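Local atomic coordinates of FAD linked oxidase-like protein (Myceliophthora thermophila, PDB entry 5L6G), a protein that oxidises xylooligosaccharides and related sugars at their C1 hydroxyl to lactones, using a bicovalently bound FAD and passing the electrons to oxygen to give hydrogen peroxide. Residues V77-N88 with P482-Q490; W253-G263 with I379-S387. One frame throughout, in Å; residues are numbered along the deposited sequence.

Contact 1 (V77-N88 with P482-Q490)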
loop_
_atom_site.group_PDB
_atom_site.type_symbol
_atom_site.label_atom_id
_atom_site.label_comp_id
_atom_site.label_asym_id
_atom_site.label_seq_id
_atom_site.Cartn_x
_atom_site.Cartn_y
_atom_site.Cartn_z
ATOM N N VAL A 77 19.196 14.849 -4.620
ATOM C CA VAL A 77 18.899 14.336 -5.953
ATOM C C VAL A 77 19.971 14.761 -6.962
ATOM O O VAL A 77 20.482 13.934 -7.737
ATOM C CB VAL A 77 17.526 14.801 -6.425
ATOM C CG1 VAL A 77 17.351 14.575 -7.928
ATOM C CG2 VAL A 77 16.444 14.067 -5.643
ATOM N N LEU A 78 20.331 16.042 -6.935
ATOM C CA LEU A 78 21.323 16.548 -7.859
ATOM C C LEU A 78 22.667 15.862 -7.676
ATOM O O LEU A 78 23.381 15.606 -8.663
ATOM C CB LEU A 78 21.494 18.040 -7.669
ATOM C CG LEU A 78 20.352 18.856 -8.244
ATOM C CD1 LEU A 78 20.295 20.233 -7.578
ATOM C CD2 LEU A 78 20.538 18.996 -9.755
ATOM N N CYS A 79 22.995 15.561 -6.420
ATOM C CA CYS A 79 24.258 14.905 -6.103
ATOM C C CYS A 79 24.324 13.513 -6.728
ATOM O O CYS A 79 25.325 13.152 -7.346
ATOM C CB CYS A 79 24.485 14.848 -4.595
ATOM S SG CYS A 79 25.327 16.326 -4.012
ATOM N N ALA A 80 23.244 12.758 -6.570
ATOM C CA ALA A 80 23.116 11.454 -7.201
ATOM C C ALA A 80 23.285 11.563 -8.695
ATOM O O ALA A 80 23.989 10.763 -9.291
ATOM C CB ALA A 80 21.778 10.833 -6.888
ATOM N N ALA A 81 22.615 12.531 -9.299
ATOM C CA ALA A 81 22.720 12.737 -10.739
ATOM C C ALA A 81 24.153 13.079 -11.158
ATOM O O ALA A 81 24.662 12.521 -12.124
ATOM C CB ALA A 81 21.782 13.833 -11.194
ATOM N N GLU A 82 24.765 14.028 -10.455
ATOM C CA GLU A 82 26.115 14.480 -10.753
ATOM C C GLU A 82 27.158 13.367 -10.560
ATOM O O GLU A 82 28.050 13.189 -11.386
ATOM C CB GLU A 82 26.429 15.726 -9.891
ATOM C CG GLU A 82 27.866 16.220 -9.875
ATOM C CD GLU A 82 28.024 17.440 -8.969
ATOM O OE1 GLU A 82 27.004 18.128 -8.704
ATOM O OE2 GLU A 82 29.160 17.691 -8.505
ATOM N N VAL A 83 27.039 12.639 -9.457
ATOM C CA VAL A 83 27.995 11.601 -9.081
ATOM C C VAL A 83 27.779 10.329 -9.904
ATOM O O VAL A 83 28.745 9.637 -10.251
ATOM C CB VAL A 83 27.895 11.341 -7.562
ATOM C CG1 VAL A 83 28.448 9.993 -7.152
ATOM C CG2 VAL A 83 28.594 12.464 -6.814
ATOM N N GLY A 84 26.517 10.022 -10.211
ATOM C CA GLY A 84 26.200 8.899 -11.078
ATOM C C GLY A 84 25.858 7.680 -10.265
ATOM O O GLY A 84 26.383 6.594 -10.500
ATOM N N VAL A 85 24.977 7.866 -9.284
ATOM C CA VAL A 85 24.414 6.774 -8.531
ATOM C C VAL A 85 22.899 6.961 -8.585
ATOM O O VAL A 85 22.399 8.042 -8.892
ATOM C CB VAL A 85 24.938 6.704 -7.064
ATOM C CG1 VAL A 85 26.459 6.465 -7.030
ATOM C CG2 VAL A 85 24.588 7.959 -6.270
ATOM N N LYS A 86 22.179 5.884 -8.341
ATOM C CA LYS A 86 20.734 5.926 -8.319
ATOM C C LYS A 86 20.307 6.481 -6.972
ATOM O O LYS A 86 21.095 6.458 -6.020
ATOM C CB LYS A 86 20.168 4.531 -8.536
ATOM C CG LYS A 86 20.583 3.899 -9.847
ATOM C CD LYS A 86 20.165 4.722 -11.049
ATOM C CE LYS A 86 20.501 3.984 -12.342
ATOM N NZ LYS A 86 20.050 4.710 -13.565
ATOM N N ALA A 87 19.082 7.010 -6.899
ATOM C CA ALA A 87 18.570 7.579 -5.665
ATOM C C ALA A 87 17.143 7.158 -5.475
ATOM O O ALA A 87 16.384 7.122 -6.446
ATOM C CB ALA A 87 18.654 9.098 -5.706
ATOM N N ASN A 88 16.761 6.826 -4.241
ATOM C CA ASN A 88 15.363 6.530 -3.944
ATOM C C ASN A 88 14.948 7.168 -2.646
ATOM O O ASN A 88 15.706 7.134 -1.700
ATOM C CB ASN A 88 15.144 5.011 -3.829
ATOM C CG ASN A 88 15.766 4.263 -4.964
ATOM O OD1 ASN A 88 16.947 3.890 -4.904
ATOM N ND2 ASN A 88 15.013 4.101 -6.045
ATOM N N PRO A 482 14.348 10.296 -17.827
ATOM C CA PRO A 482 14.927 9.485 -18.902
ATOM C C PRO A 482 16.194 8.718 -18.524
ATOM O O PRO A 482 16.469 7.675 -19.123
ATOM C CB PRO A 482 15.277 10.519 -19.980
ATOM C CG PRO A 482 15.451 11.792 -19.235
ATOM C CD PRO A 482 14.397 11.731 -18.152
ATOM N N THR A 483 16.975 9.232 -17.578
ATOM C CA THR A 483 18.189 8.526 -17.154
ATOM C C THR A 483 17.893 7.494 -16.058
ATOM O O THR A 483 18.789 6.776 -15.632
ATOM C CB THR A 483 19.297 9.486 -16.661
ATOM O OG1 THR A 483 18.952 10.005 -15.374
ATOM C CG2 THR A 483 19.512 10.630 -17.633
ATOM N N GLU A 484 16.642 7.410 -15.604
ATOM C CA GLU A 484 16.255 6.469 -14.564
ATOM C C GLU A 484 17.067 6.661 -13.300
ATOM O O GLU A 484 17.569 5.703 -12.696
ATOM C CB GLU A 484 16.354 5.020 -15.036
ATOM C CG GLU A 484 15.547 4.728 -16.291
ATOM C CD GLU A 484 15.502 3.256 -16.588
ATOM O OE1 GLU A 484 14.879 2.521 -15.815
ATOM O OE2 GLU A 484 16.115 2.836 -17.573
ATOM N N LEU A 485 17.198 7.912 -12.897
ATOM C CA LEU A 485 17.827 8.209 -11.627
ATOM C C LEU A 485 17.144 7.483 -10.476
ATOM O O LEU A 485 17.811 7.020 -9.545
ATOM C CB LEU A 485 17.821 9.714 -11.350
ATOM C CG LEU A 485 18.551 10.101 -10.068
ATOM C CD1 LEU A 485 20.039 9.883 -10.244
ATOM C CD2 LEU A 485 18.293 11.547 -9.700
ATOM N N PHE A 486 15.820 7.392 -10.540
ATOM C CA PHE A 486 15.036 6.773 -9.467
ATOM C C PHE A 486 14.811 5.274 -9.657
ATOM O O PHE A 486 13.839 4.723 -9.163
ATOM C CB PHE A 486 13.706 7.511 -9.324
ATOM C CG PHE A 486 13.873 8.973 -9.024
ATOM C CD1 PHE A 486 14.539 9.380 -7.874
ATOM C CD2 PHE A 486 13.373 9.934 -9.876
ATOM C CE1 PHE A 486 14.696 10.732 -7.571
ATOM C CE2 PHE A 486 13.530 11.281 -9.591
ATOM C CZ PHE A 486 14.189 11.682 -8.438
ATOM N N TYR A 487 15.761 4.629 -10.319
ATOM C CA TYR A 487 15.679 3.226 -10.660
ATOM C C TYR A 487 15.544 2.362 -9.427
ATOM O O TYR A 487 16.169 2.611 -8.409
ATOM C CB TYR A 487 16.941 2.799 -11.442
ATOM C CG TYR A 487 17.008 1.310 -11.629
ATOM C CD1 TYR A 487 16.306 0.702 -12.650
ATOM C CD2 TYR A 487 17.698 0.497 -10.723
ATOM C CE1 TYR A 487 16.329 -0.664 -12.817
ATOM C CE2 TYR A 487 17.730 -0.876 -10.883
ATOM C CZ TYR A 487 17.023 -1.455 -11.922
ATOM O OH TYR A 487 17.016 -2.822 -12.102
ATOM N N TYR A 488 14.695 1.350 -9.539
ATOM C CA TYR A 488 14.732 0.199 -8.673
ATOM C C TYR A 488 14.307 -0.975 -9.545
ATOM O O TYR A 488 13.849 -0.753 -10.655
ATOM C CB TYR A 488 13.880 0.365 -7.426
ATOM C CG TYR A 488 12.415 0.646 -7.637
ATOM C CD1 TYR A 488 11.958 1.941 -7.851
ATOM C CD2 TYR A 488 11.492 -0.363 -7.547
ATOM C CE1 TYR A 488 10.595 2.218 -7.985
ATOM C CE2 TYR A 488 10.136 -0.100 -7.690
ATOM C CZ TYR A 488 9.695 1.189 -7.917
ATOM O OH TYR A 488 8.329 1.416 -8.020
ATOM N N PRO A 489 14.501 -2.211 -9.070
ATOM C CA PRO A 489 14.374 -3.360 -9.988
ATOM C C PRO A 489 12.989 -3.603 -10.589
ATOM O O PRO A 489 12.878 -4.324 -11.568
ATOM C CB PRO A 489 14.821 -4.532 -9.119
ATOM C CG PRO A 489 15.843 -3.903 -8.210
ATOM C CD PRO A 489 15.197 -2.605 -7.828
ATOM N N GLN A 490 11.949 -2.994 -10.015
ATOM C CA GLN A 490 10.628 -3.025 -10.632
ATOM C C GLN A 490 10.118 -1.655 -11.043
ATOM O O GLN A 490 8.905 -1.447 -11.151
ATOM C CB GLN A 490 9.637 -3.738 -9.718
ATOM C CG GLN A 490 10.034 -5.191 -9.482
ATOM C CD GLN A 490 9.053 -5.940 -8.613
ATOM O OE1 GLN A 490 8.306 -5.342 -7.841
ATOM N NE2 GLN A 490 9.066 -7.260 -8.710
#

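Contact 2 (W253-G263 with I379-S387)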
loop_
_atom_site.group_PDB
_atom_site.type_symbol
_atom_site.label_atom_id
_atom_site.label_comp_id
_atom_site.label_asym_id
_atom_site.label_seq_id
_atom_site.Cartn_x
_atom_site.Cartn_y
_atom_site.Cartn_z
ATOM N N TRP A 253 -17.127 -18.586 -0.627
ATOM C CA TRP A 253 -16.571 -17.532 -1.431
ATOM C C TRP A 253 -17.471 -17.253 -2.612
ATOM O O TRP A 253 -17.648 -16.098 -2.980
ATOM C CB TRP A 253 -15.175 -17.953 -1.898
ATOM C CG TRP A 253 -14.285 -16.903 -2.434
ATOM C CD1 TRP A 253 -14.621 -15.737 -3.059
ATOM C CD2 TRP A 253 -12.864 -16.973 -2.457
ATOM N NE1 TRP A 253 -13.487 -15.066 -3.444
ATOM C CE2 TRP A 253 -12.395 -15.820 -3.101
ATOM C CE3 TRP A 253 -11.940 -17.919 -1.995
ATOM C CZ2 TRP A 253 -11.035 -15.568 -3.285
ATOM C CZ3 TRP A 253 -10.597 -17.685 -2.185
ATOM C CH2 TRP A 253 -10.152 -16.508 -2.810
ATOM N N GLY A 254 -18.045 -18.302 -3.203
ATOM C CA GLY A 254 -18.925 -18.135 -4.357
ATOM C C GLY A 254 -20.100 -17.249 -3.973
ATOM O O GLY A 254 -20.487 -16.344 -4.731
ATOM N N ALA A 255 -20.668 -17.505 -2.791
ATOM C CA ALA A 255 -21.759 -16.688 -2.291
ATOM C C ALA A 255 -21.297 -15.262 -2.034
ATOM O O ALA A 255 -22.006 -14.319 -2.367
ATOM C CB ALA A 255 -22.331 -17.266 -1.018
ATOM N N LEU A 256 -20.131 -15.129 -1.403
ATOM C CA LEU A 256 -19.634 -13.831 -1.005
ATOM C C LEU A 256 -19.382 -12.929 -2.216
ATOM O O LEU A 256 -19.739 -11.745 -2.206
ATOM C CB LEU A 256 -18.358 -13.987 -0.188
ATOM C CG LEU A 256 -17.723 -12.737 0.426
ATOM C CD1 LEU A 256 -18.621 -12.134 1.503
ATOM C CD2 LEU A 256 -16.379 -13.126 0.995
ATOM N N GLN A 257 -18.742 -13.468 -3.255
ATOM C CA GLN A 257 -18.482 -12.656 -4.439
ATOM C C GLN A 257 -19.752 -12.257 -5.165
ATOM O O GLN A 257 -19.845 -11.136 -5.668
ATOM C CB GLN A 257 -17.507 -13.338 -5.398
ATOM C CG GLN A 257 -18.014 -14.540 -6.142
ATOM C CD GLN A 257 -16.915 -15.193 -6.945
ATOM O OE1 GLN A 257 -15.739 -14.782 -6.873
ATOM N NE2 GLN A 257 -17.283 -16.219 -7.728
ATOM N N GLU A 258 -20.719 -13.166 -5.236
ATOM C CA GLU A 258 -21.991 -12.857 -5.864
ATOM C C GLU A 258 -22.705 -11.739 -5.075
ATOM O O GLU A 258 -23.205 -10.776 -5.666
ATOM C CB GLU A 258 -22.838 -14.137 -5.984
ATOM C CG GLU A 258 -24.124 -13.983 -6.751
ATOM C CD GLU A 258 -24.919 -15.283 -6.845
ATOM O OE1 GLU A 258 -24.298 -16.365 -6.930
ATOM O OE2 GLU A 258 -26.175 -15.197 -6.865
ATOM N N TRP A 259 -22.681 -11.835 -3.748
ATOM C CA TRP A 259 -23.251 -10.796 -2.883
ATOM C C TRP A 259 -22.569 -9.444 -3.139
ATOM O O TRP A 259 -23.235 -8.443 -3.340
ATOM C CB TRP A 259 -23.100 -11.209 -1.425
ATOM C CG TRP A 259 -23.443 -10.202 -0.388
ATOM C CD1 TRP A 259 -24.692 -9.873 0.067
ATOM C CD2 TRP A 259 -22.520 -9.401 0.354
ATOM N NE1 TRP A 259 -24.591 -8.901 1.051
ATOM C CE2 TRP A 259 -23.271 -8.600 1.240
ATOM C CE3 TRP A 259 -21.126 -9.292 0.360
ATOM C CZ2 TRP A 259 -22.675 -7.697 2.121
ATOM C CZ3 TRP A 259 -20.529 -8.394 1.224
ATOM C CH2 TRP A 259 -21.304 -7.613 2.104
ATOM N N LEU A 260 -21.244 -9.424 -3.155
ATOM C CA LEU A 260 -20.516 -8.166 -3.329
ATOM C C LEU A 260 -20.780 -7.581 -4.713
ATOM O O LEU A 260 -21.090 -6.405 -4.870
ATOM C CB LEU A 260 -19.011 -8.371 -3.128
ATOM C CG LEU A 260 -18.119 -7.125 -3.201
ATOM C CD1 LEU A 260 -18.468 -6.124 -2.120
ATOM C CD2 LEU A 260 -16.669 -7.544 -3.093
ATOM N N LEU A 261 -20.682 -8.433 -5.713
ATOM C CA LEU A 261 -20.789 -8.029 -7.089
ATOM C C LEU A 261 -22.183 -7.490 -7.380
ATOM O O LEU A 261 -22.353 -6.595 -8.212
ATOM C CB LEU A 261 -20.428 -9.228 -7.958
ATOM C CG LEU A 261 -20.163 -9.093 -9.433
ATOM C CD1 LEU A 261 -19.068 -8.092 -9.721
ATOM C CD2 LEU A 261 -19.838 -10.497 -9.973
ATOM N N ASN A 262 -23.177 -7.987 -6.659
ATOM C CA ASN A 262 -24.530 -7.489 -6.792
ATOM C C ASN A 262 -24.937 -6.354 -5.854
ATOM O O ASN A 262 -26.108 -6.066 -5.731
ATOM C CB ASN A 262 -25.520 -8.651 -6.695
ATOM C CG ASN A 262 -25.534 -9.484 -7.964
ATOM O OD1 ASN A 262 -26.113 -9.082 -8.972
ATOM N ND2 ASN A 262 -24.825 -10.613 -7.945
ATOM N N GLY A 263 -23.972 -5.682 -5.232
ATOM C CA GLY A 263 -24.265 -4.475 -4.468
ATOM C C GLY A 263 -24.749 -4.761 -3.058
ATOM O O GLY A 263 -25.416 -3.914 -2.444
ATOM N N ILE A 379 -8.357 -11.195 1.746
ATOM C CA ILE A 379 -9.135 -10.945 0.557
ATOM C C ILE A 379 -9.997 -9.748 0.898
ATOM O O ILE A 379 -10.955 -9.861 1.667
ATOM C CB ILE A 379 -10.039 -12.147 0.154
ATOM C CG1 ILE A 379 -9.223 -13.435 0.057
ATOM C CG2 ILE A 379 -10.726 -11.876 -1.184
ATOM C CD1 ILE A 379 -10.021 -14.675 0.352
ATOM N N ASP A 380 -9.662 -8.597 0.331
ATOM C CA ASP A 380 -10.400 -7.382 0.640
ATOM C C ASP A 380 -11.659 -7.333 -0.191
ATOM O O ASP A 380 -11.619 -7.639 -1.382
ATOM C CB ASP A 380 -9.557 -6.148 0.325
ATOM C CG ASP A 380 -8.448 -5.941 1.314
ATOM O OD1 ASP A 380 -8.716 -5.922 2.521
ATOM O OD2 ASP A 380 -7.312 -5.741 0.891
ATOM N N MET A 381 -12.775 -6.944 0.431
ATOM C CA MET A 381 -13.976 -6.620 -0.322
ATOM C C MET A 381 -13.743 -5.251 -0.965
ATOM O O MET A 381 -13.959 -4.218 -0.369
ATOM C CB MET A 381 -15.232 -6.618 0.587
ATOM C CG MET A 381 -15.454 -7.919 1.326
ATOM S SD MET A 381 -15.712 -9.417 0.335
ATOM C CE MET A 381 -14.059 -10.093 0.305
ATOM N N TYR A 382 -13.290 -5.271 -2.207
ATOM C CA TYR A 382 -12.618 -4.131 -2.813
ATOM C C TYR A 382 -13.530 -3.348 -3.753
ATOM O O TYR A 382 -13.580 -2.115 -3.718
ATOM C CB TYR A 382 -11.383 -4.672 -3.538
ATOM C CG TYR A 382 -10.594 -3.679 -4.353
ATOM C CD1 TYR A 382 -10.926 -3.422 -5.676
ATOM C CD2 TYR A 382 -9.513 -3.022 -3.812
ATOM C CE1 TYR A 382 -10.210 -2.533 -6.436
ATOM C CE2 TYR A 382 -8.771 -2.132 -4.566
ATOM C CZ TYR A 382 -9.130 -1.885 -5.874
ATOM O OH TYR A 382 -8.399 -1.000 -6.614
ATOM N N GLY A 383 -14.226 -4.078 -4.620
ATOM C CA GLY A 383 -14.988 -3.500 -5.705
ATOM C C GLY A 383 -16.489 -3.642 -5.515
ATOM O O GLY A 383 -17.006 -3.588 -4.397
ATOM N N GLY A 384 -17.198 -3.782 -6.629
ATOM C CA GLY A 384 -18.636 -3.862 -6.606
ATOM C C GLY A 384 -19.296 -2.500 -6.695
ATOM O O GLY A 384 -18.644 -1.474 -6.555
ATOM N N PRO A 385 -20.619 -2.489 -6.876
ATOM C CA PRO A 385 -21.393 -1.281 -7.184
ATOM C C PRO A 385 -21.341 -0.146 -6.162
ATOM O O PRO A 385 -21.609 1.015 -6.517
ATOM C CB PRO A 385 -22.829 -1.800 -7.292
ATOM C CG PRO A 385 -22.715 -3.247 -7.563
ATOM C CD PRO A 385 -21.441 -3.712 -6.939
ATOM N N ASN A 386 -21.012 -0.454 -4.914
ATOM C CA ASN A 386 -20.995 0.553 -3.855
ATOM C C ASN A 386 -19.635 1.041 -3.413
ATOM O O ASN A 386 -19.543 1.918 -2.546
ATOM C CB ASN A 386 -21.774 0.047 -2.653
ATOM C CG ASN A 386 -23.228 -0.148 -2.979
ATOM O OD1 ASN A 386 -23.818 0.680 -3.665
ATOM N ND2 ASN A 386 -23.791 -1.262 -2.557
ATOM N N SER A 387 -18.586 0.509 -4.015
ATOM C CA SER A 387 -17.236 0.838 -3.616
ATOM C C SER A 387 -16.806 2.231 -4.107
ATOM O O SER A 387 -16.924 2.560 -5.293
ATOM C CB SER A 387 -16.271 -0.215 -4.139
ATOM O OG SER A 387 -14.928 0.183 -3.890
#

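Contact 1 (V77-N88 with P482-Q490)
Lys-86 reaches over the turn Glu-484 to Tyr-487 and donates from NZ to the carbonyl of Glu-484 (NZ to O 2.8 Å), coming in from above the carbonyl plane. A bend at chi2 (-59°) folds its chain along the loop, where CD packs on CB of Tyr-487. The Glu-484 carboxylate plays no part in this bond: it pairs with Arg-458. Cutting the lysine back to an alanine here is likely to leave the Glu-484 carbonyl without its ammonium donor and the CB of Tyr-487 without its aliphatic cover. One residue on, the backbone N of Ala-87 donates to Leu-485 O at 2.9 Å, nearly straight at 165°. Asn-88 then uses both ends of its amide: ND2 gives a straight bond to Tyr-487 O (3.0 Å), which lies in the amide plane, while OD1 bonds to His-107. The CA-H of Phe-486 is directed at Ala-87 O, 3.3 Å from CA. Leu-485 supplies the apolar part. Its CG lies opposite the backbone N (chi1 -176°), which carries CD2 to Val-77 CG1 at 3.6 Å and CD1 to the CB of Ala-80. Asp-481 accepts from two backbone N atoms, OD1 from Leu-485 and OD2 from Phe-486. The berberine-like C-terminal region is thus brought back against helix 70-83 and edge strand 87-90 of the PCMH-type FAD-binding domain, beside strand 219-229, whose Ile-219 touches Val-77 and Phe-486.

Contact 2 (W253-G263 with I379-S387)
Trp-253 offers a face of its six-membered ring to Ile-379, whose CD1 sits 3.9 Å from the ring centroid and 21° off the normal, a CH-pi contact. The two side chains come from opposite directions, and Phe-409 meets the indole nearly at right angles. Two residues on, Met-381 can be followed outward. Its CB lies 4.1 Å from CD2 of Leu-260. From there CG stands beside the backbone N, and the chain bends at chi2 (-61°), setting SD between two leucines, 3.8 Å from Leu-256 CD2 and 4.0 Å from Leu-260 CD2. A further bend at chi3 turns the terminal CE to Leu-256 CD2. Met-381 also packs on Phe-409 of the adjoining strand. This is a helix laid on a sheet: the helical segment 253-261 runs at 30° to strand 379-381, which belongs to the eight-stranded antiparallel sheet that also carries the substrate-binding Arg-272 and Glu-412. Farther down, Leu-260 CD1 touches Gly-383 O, and the helix ends in a Schellman motif with Gly-263 at C-prime, its N bonded to Leu-260 O and the next N, of Gly-264, to Trp-259 O. Against this end lies Pro-385, its CD 3.3 Å from Leu-261 O and its CG beside Gly-263 N. Gly-384 comes so close that a CB on it would run into Leu-260 O. Asn-386, held through ND2 by Met-265 O, has the same nitrogen 3.1 Å from Gly-263 O. Asn-262 turns back along the helix, and its ND2 donates to Glu-258 O.

Contacts 1 and 2 share no helix, strand or sheet; they lie on opposite sides of the chain's centre, with centres about 42 Å apart and nearest atoms about 17 Å apart. Contact 1 is partly buried and ties the C-terminal loop to the FAD-binding domain. It combines hydrogen bonds to three loop carbonyls with the apolar packing of Leu-485 on the helix. Contact 2 is the more buried and joins a helix to the sheet that bears substrate-binding residues; its core is aliphatic, sulfur and aromatic packing, with no clear hydrogen bond between its segments. Contact 1 comes nearer the flavin: the Tyr-488 side chain is about 4 Å from FAD, that of Tyr-382 in contact 2 about 8 Å.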